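Local atomic coordinates of HTLV-2 integrase catalytic core domain (Human T-cell leukemia virus 2, PDB entry 6QBT), a protein that forms the magnesium-binding, RNase H-like catalytic core of a retroviral integrase, the enzyme that probably inserts viral DNA into the host genome. Residues 5-8 with 9-12; 81-84 with 85-89. One frame throughout, in Å; residues are numbered along the deposited sequence.

How the interactions relate
Both contacts are local, and each marks an end of a regular element in the integrase core: interaction 1 the start of strand 9-19, interaction 2 the finish of helix 78-86. Their centres are 16 Å apart and their nearest atoms about 7 Å, without touching. Helix 47-61 and strand 66-68 link them, since Phe54 packs on Trp10 and on Ile89, and Ile67 on Trp10, Cys84 and Ile89. The magnesium ion is bound by Asp13 and Asp70; Asp13 directly follows segment 9-12 on its strand, whereas the Gln81 side chain stays about 13 Å from the ion. Residues 81-89 also reach the second subunit.

Interaction 1: 5-8 with 9-12; sequences LPNH and IWQG
Asn7 and Trp10 are joined side chain to side chain where a type II beta turn, Leu5 to His8, runs into strand 9-19, the middle strand of the RNase H-like sheet. The two side chains lie alongside each other and point the same way, each with CG beside its own backbone N. That common choice runs the two side chains together and helps bring the amide oxygen to the indole edge: Trp10 NE1 donates to Asn7 OD1 at 3.0 Å, bent to 137° at the hydrogen, with OD1 near the ring plane. The amide and indole planes stand 61° apart. OD1 also borders the benzo edge, 3.4 Å from Trp10 CZ2. The other end of the amide is tied down by Asn7 ND2 bonding Leu61 O, while Trp10 NE1 has a weak second acceptor in Asp31. Phe54, Ala57, Ile58 and Leu61 of helix 47-61 pack on the buried indole.

His8 turns differently: CG is anti to the backbone N (chi1 179°), which brings the imidazole beside Ile9. Ile9 CG1 lies over one face in a CH-pi contact, 3.9 Å from the ring centroid and shifted toward the rim. Water 1 lies between the turn and the strand, 2.7 Å from Leu5 O and accepting from Ile9 N at 3.0 Å.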
loop_
_atom_site.group_PDB
_atom_site.type_symbol
_atom_site.label_atom_id
_atom_site.label_comp_id
_atom_site.label_asym_id
_atom_site.label_seq_id
_atom_site.Cartn_x
_atom_site.Cartn_y
_atom_site.Cartn_z
ATOM N N LEU A 5 2.205 -22.745 9.132
ATOM C CA LEU A 5 2.052 -21.398 9.626
ATOM C C LEU A 5 1.892 -20.527 8.395
ATOM O O LEU A 5 1.971 -21.034 7.266
ATOM C CB LEU A 5 3.243 -21.016 10.511
ATOM C CG LEU A 5 4.592 -20.625 9.900
ATOM C CD1 LEU A 5 5.458 -20.061 11.019
ATOM C CD2 LEU A 5 5.311 -21.781 9.210
ATOM N N PRO A 6 1.620 -19.228 8.592
ATOM C CA PRO A 6 1.454 -18.390 7.423
ATOM C C PRO A 6 2.711 -18.366 6.548
ATOM O O PRO A 6 3.827 -18.466 7.064
ATOM C CB PRO A 6 1.168 -17.017 8.012
ATOM C CG PRO A 6 0.692 -17.241 9.411
ATOM C CD PRO A 6 1.361 -18.500 9.857
ATOM N N ASN A 7 2.496 -18.270 5.236
ATOM C CA ASN A 7 3.530 -18.243 4.203
ATOM C C ASN A 7 4.405 -19.481 4.086
ATOM O O ASN A 7 5.469 -19.451 3.440
ATOM C CB ASN A 7 4.350 -16.955 4.288
ATOM C CG ASN A 7 3.534 -15.727 3.953
ATOM O OD1 ASN A 7 2.523 -15.825 3.279
ATOM N ND2 ASN A 7 3.945 -14.571 4.463
ATOM N N HIS A 8 3.929 -20.600 4.630
ATOM C CA HIS A 8 4.573 -21.893 4.414
ATOM C C HIS A 8 4.162 -22.408 3.016
ATOM O O HIS A 8 5.027 -22.653 2.172
ATOM C CB HIS A 8 4.267 -22.850 5.570
ATOM C CG HIS A 8 4.879 -24.211 5.425
ATOM N ND1 HIS A 8 4.588 -25.246 6.286
ATOM C CD2 HIS A 8 5.731 -24.727 4.505
ATOM C CE1 HIS A 8 5.234 -26.336 5.912
ATOM N NE2 HIS A 8 5.934 -26.049 4.830
ATOM N N ILE A 9 2.860 -22.533 2.755
ATOM C CA ILE A 9 2.372 -23.110 1.496
ATOM C C ILE A 9 1.179 -22.306 0.982
ATOM O O ILE A 9 0.194 -22.142 1.698
ATOM C CB ILE A 9 1.886 -24.575 1.660
ATOM C CG1 ILE A 9 2.985 -25.478 2.229
ATOM C CG2 ILE A 9 1.335 -25.109 0.325
ATOM C CD1 ILE A 9 2.552 -26.913 2.497
ATOM N N TRP A 10 1.293 -21.813 -0.246
ATOM C CA TRP A 10 0.196 -21.179 -0.965
ATOM C C TRP A 10 -0.363 -22.049 -2.100
ATOM O O TRP A 10 0.353 -22.900 -2.650
ATOM C CB TRP A 10 0.681 -19.907 -1.611
ATOM C CG TRP A 10 0.962 -18.785 -0.706
ATOM C CD1 TRP A 10 0.981 -18.789 0.652
ATOM C CD2 TRP A 10 1.340 -17.504 -1.111
ATOM N NE1 TRP A 10 1.322 -17.574 1.113
ATOM C CE2 TRP A 10 1.549 -16.750 0.046
ATOM C CE3 TRP A 10 1.499 -16.893 -2.358
ATOM C CZ2 TRP A 10 1.913 -15.392 0.007
ATOM C CZ3 TRP A 10 1.858 -15.540 -2.404
ATOM C CH2 TRP A 10 2.073 -14.811 -1.220
ATOM N N GLN A 11 -1.632 -21.803 -2.443
ATOM C CA GLN A 11 -2.275 -22.374 -3.642
ATOM C C GLN A 11 -2.574 -21.238 -4.594
ATOM O O GLN A 11 -3.006 -20.177 -4.152
ATOM C CB GLN A 11 -3.608 -23.014 -3.299
ATOM C CG GLN A 11 -3.561 -24.063 -2.220
ATOM C CD GLN A 11 -3.731 -25.420 -2.788
ATOM O OE1 GLN A 11 -3.070 -25.790 -3.772
ATOM N NE2 GLN A 11 -4.648 -26.170 -2.204
ATOM N N GLY A 12 -2.370 -21.467 -5.889
ATOM C CA GLY A 12 -2.598 -20.441 -6.923
ATOM C C GLY A 12 -3.263 -21.041 -8.136
ATOM O O GLY A 12 -2.964 -22.177 -8.502
HETATM O O HOH W 1 0.921 -21.559 4.804
#

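Interaction 2: 81-84 with 85-89; sequences QEFC and TSYHI
Thr85 and Ser86 turn their hydroxyls back onto the preceding turn of helix 78-86, which closes here in a Schellman motif. Among the hydrogen bonds, two carbonyls are gripped twice. Gln81 O accepts from Thr85 N at 2.9 Å and from Thr85 OG1 at 2.6 Å; Glu82 O takes Ser86 N and, 2.5 Å away, Ser86 OG. Both hydroxyls approach from above the carbonyl plane, and Ser86 N and Ser86 OG reach Glu82 O from opposite faces of its plane. Each hydroxyl oxygen sits beside its own backbone N, the setting that lets it fold back four residues. At the helix end His88 has positive phi, and Ile89 N donates to Cys84 O along an almost straight line (179°), with a weak bond from His88 N to Thr85 O.

The aromatic contact is T-shaped. Tyr87 directs its edge at the face of Phe83, with centroids 5.1 Å apart and planes at 70°; Tyr87 CD2 stands above the centre of the Phe83 ring. Apolar packing completes the contact, Cys84 CB meeting Ile89 CB at 4.3 Å, and Leu142 of the second subunit touches both Phe83 and Ile89.

Hydroxyls thus double the bonding of main-chain carbonyls along the exposed side, while Phe83 and Ile89 pack against helix 47-61 and, with Tyr87, against the second subunit.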
loop_
_atom_site.group_PDB
_atom_site.type_symbol
_atom_site.label_atom_id
_atom_site.label_comp_id
_atom_site.label_asym_id
_atom_site.label_seq_id
_atom_site.Cartn_x
_atom_site.Cartn_y
_atom_site.Cartn_z
ATOM N N GLN A 81 9.433 -20.532 -13.864
ATOM C CA GLN A 81 10.356 -21.425 -13.157
ATOM C C GLN A 81 11.652 -20.701 -12.783
ATOM O O GLN A 81 12.166 -20.878 -11.685
ATOM C CB GLN A 81 10.687 -22.697 -13.952
ATOM C CG GLN A 81 9.499 -23.580 -14.359
ATOM C CD GLN A 81 8.573 -24.006 -13.218
ATOM O OE1 GLN A 81 8.999 -24.262 -12.083
ATOM N NE2 GLN A 81 7.284 -24.100 -13.533
ATOM N N GLU A 82 12.181 -19.882 -13.682
ATOM C CA GLU A 82 13.402 -19.123 -13.366
ATOM C C GLU A 82 13.192 -18.167 -12.186
ATOM O O GLU A 82 14.062 -18.029 -11.337
ATOM C CB GLU A 82 13.918 -18.359 -14.587
ATOM C CG GLU A 82 14.716 -19.240 -15.535
ATOM C CD GLU A 82 15.038 -18.580 -16.877
ATOM O OE1 GLU A 82 14.748 -17.377 -17.057
ATOM O OE2 GLU A 82 15.577 -19.273 -17.764
ATOM N N PHE A 83 12.024 -17.523 -12.148
ATOM C CA PHE A 83 11.660 -16.628 -11.068
ATOM C C PHE A 83 11.667 -17.397 -9.751
ATOM O O PHE A 83 12.340 -17.015 -8.803
ATOM C CB PHE A 83 10.295 -15.981 -11.365
ATOM C CG PHE A 83 9.831 -15.030 -10.306
ATOM C CD1 PHE A 83 9.145 -15.498 -9.179
ATOM C CD2 PHE A 83 10.067 -13.659 -10.428
ATOM C CE1 PHE A 83 8.722 -14.610 -8.194
ATOM C CE2 PHE A 83 9.633 -12.773 -9.448
ATOM C CZ PHE A 83 8.970 -13.247 -8.329
ATOM N N CYS A 84 10.971 -18.516 -9.719
ATOM C CA CYS A 84 10.897 -19.319 -8.483
ATOM C C CYS A 84 12.251 -19.870 -8.043
ATOM O O CYS A 84 12.583 -19.832 -6.860
ATOM C CB CYS A 84 9.857 -20.439 -8.628
ATOM S SG CYS A 84 8.174 -19.784 -8.697
ATOM N N THR A 85 13.043 -20.336 -8.999
ATOM C CA THR A 85 14.359 -20.860 -8.709
ATOM C C THR A 85 15.286 -19.778 -8.147
ATOM O O THR A 85 15.972 -19.996 -7.138
ATOM C CB THR A 85 15.022 -21.468 -9.974
ATOM O OG1 THR A 85 14.103 -22.321 -10.656
ATOM C CG2 THR A 85 16.230 -22.287 -9.595
ATOM N N SER A 86 15.322 -18.633 -8.821
ATOM C CA SER A 86 16.183 -17.501 -8.438
ATOM C C SER A 86 15.897 -16.978 -7.043
ATOM O O SER A 86 16.798 -16.548 -6.332
ATOM C CB SER A 86 15.951 -16.333 -9.394
ATOM O OG SER A 86 16.162 -16.731 -10.728
ATOM N N TYR A 87 14.623 -16.969 -6.670
ATOM C CA TYR A 87 14.233 -16.427 -5.370
ATOM C C TYR A 87 13.851 -17.481 -4.335
ATOM O O TYR A 87 13.270 -17.123 -3.305
ATOM C CB TYR A 87 13.153 -15.346 -5.561
ATOM C CG TYR A 87 13.607 -14.298 -6.552
ATOM C CD1 TYR A 87 14.752 -13.532 -6.294
ATOM C CD2 TYR A 87 12.904 -14.077 -7.745
ATOM C CE1 TYR A 87 15.181 -12.563 -7.192
ATOM C CE2 TYR A 87 13.324 -13.124 -8.656
ATOM C CZ TYR A 87 14.463 -12.359 -8.387
ATOM O OH TYR A 87 14.903 -11.413 -9.316
ATOM N N HIS A 88 14.218 -18.750 -4.583
ATOM C CA HIS A 88 14.092 -19.868 -3.606
ATOM C C HIS A 88 12.661 -20.103 -3.133
ATOM O O HIS A 88 12.364 -20.142 -1.940
ATOM C CB HIS A 88 15.065 -19.689 -2.441
ATOM C CG HIS A 88 16.474 -19.502 -2.892
ATOM N ND1 HIS A 88 17.115 -18.277 -2.858
ATOM C CD2 HIS A 88 17.340 -20.362 -3.481
ATOM C CE1 HIS A 88 18.332 -18.402 -3.361
ATOM N NE2 HIS A 88 18.496 -19.658 -3.739
ATOM N N ILE A 89 11.771 -20.239 -4.102
ATOM C CA ILE A 89 10.388 -20.573 -3.843
ATOM C C ILE A 89 10.159 -21.962 -4.453
ATOM O O ILE A 89 10.300 -22.141 -5.674
ATOM C CB ILE A 89 9.439 -19.535 -4.475
ATOM C CG1 ILE A 89 9.683 -18.135 -3.882
ATOM C CG2 ILE A 89 7.991 -19.931 -4.224
ATOM C CD1 ILE A 89 9.068 -16.990 -4.670
#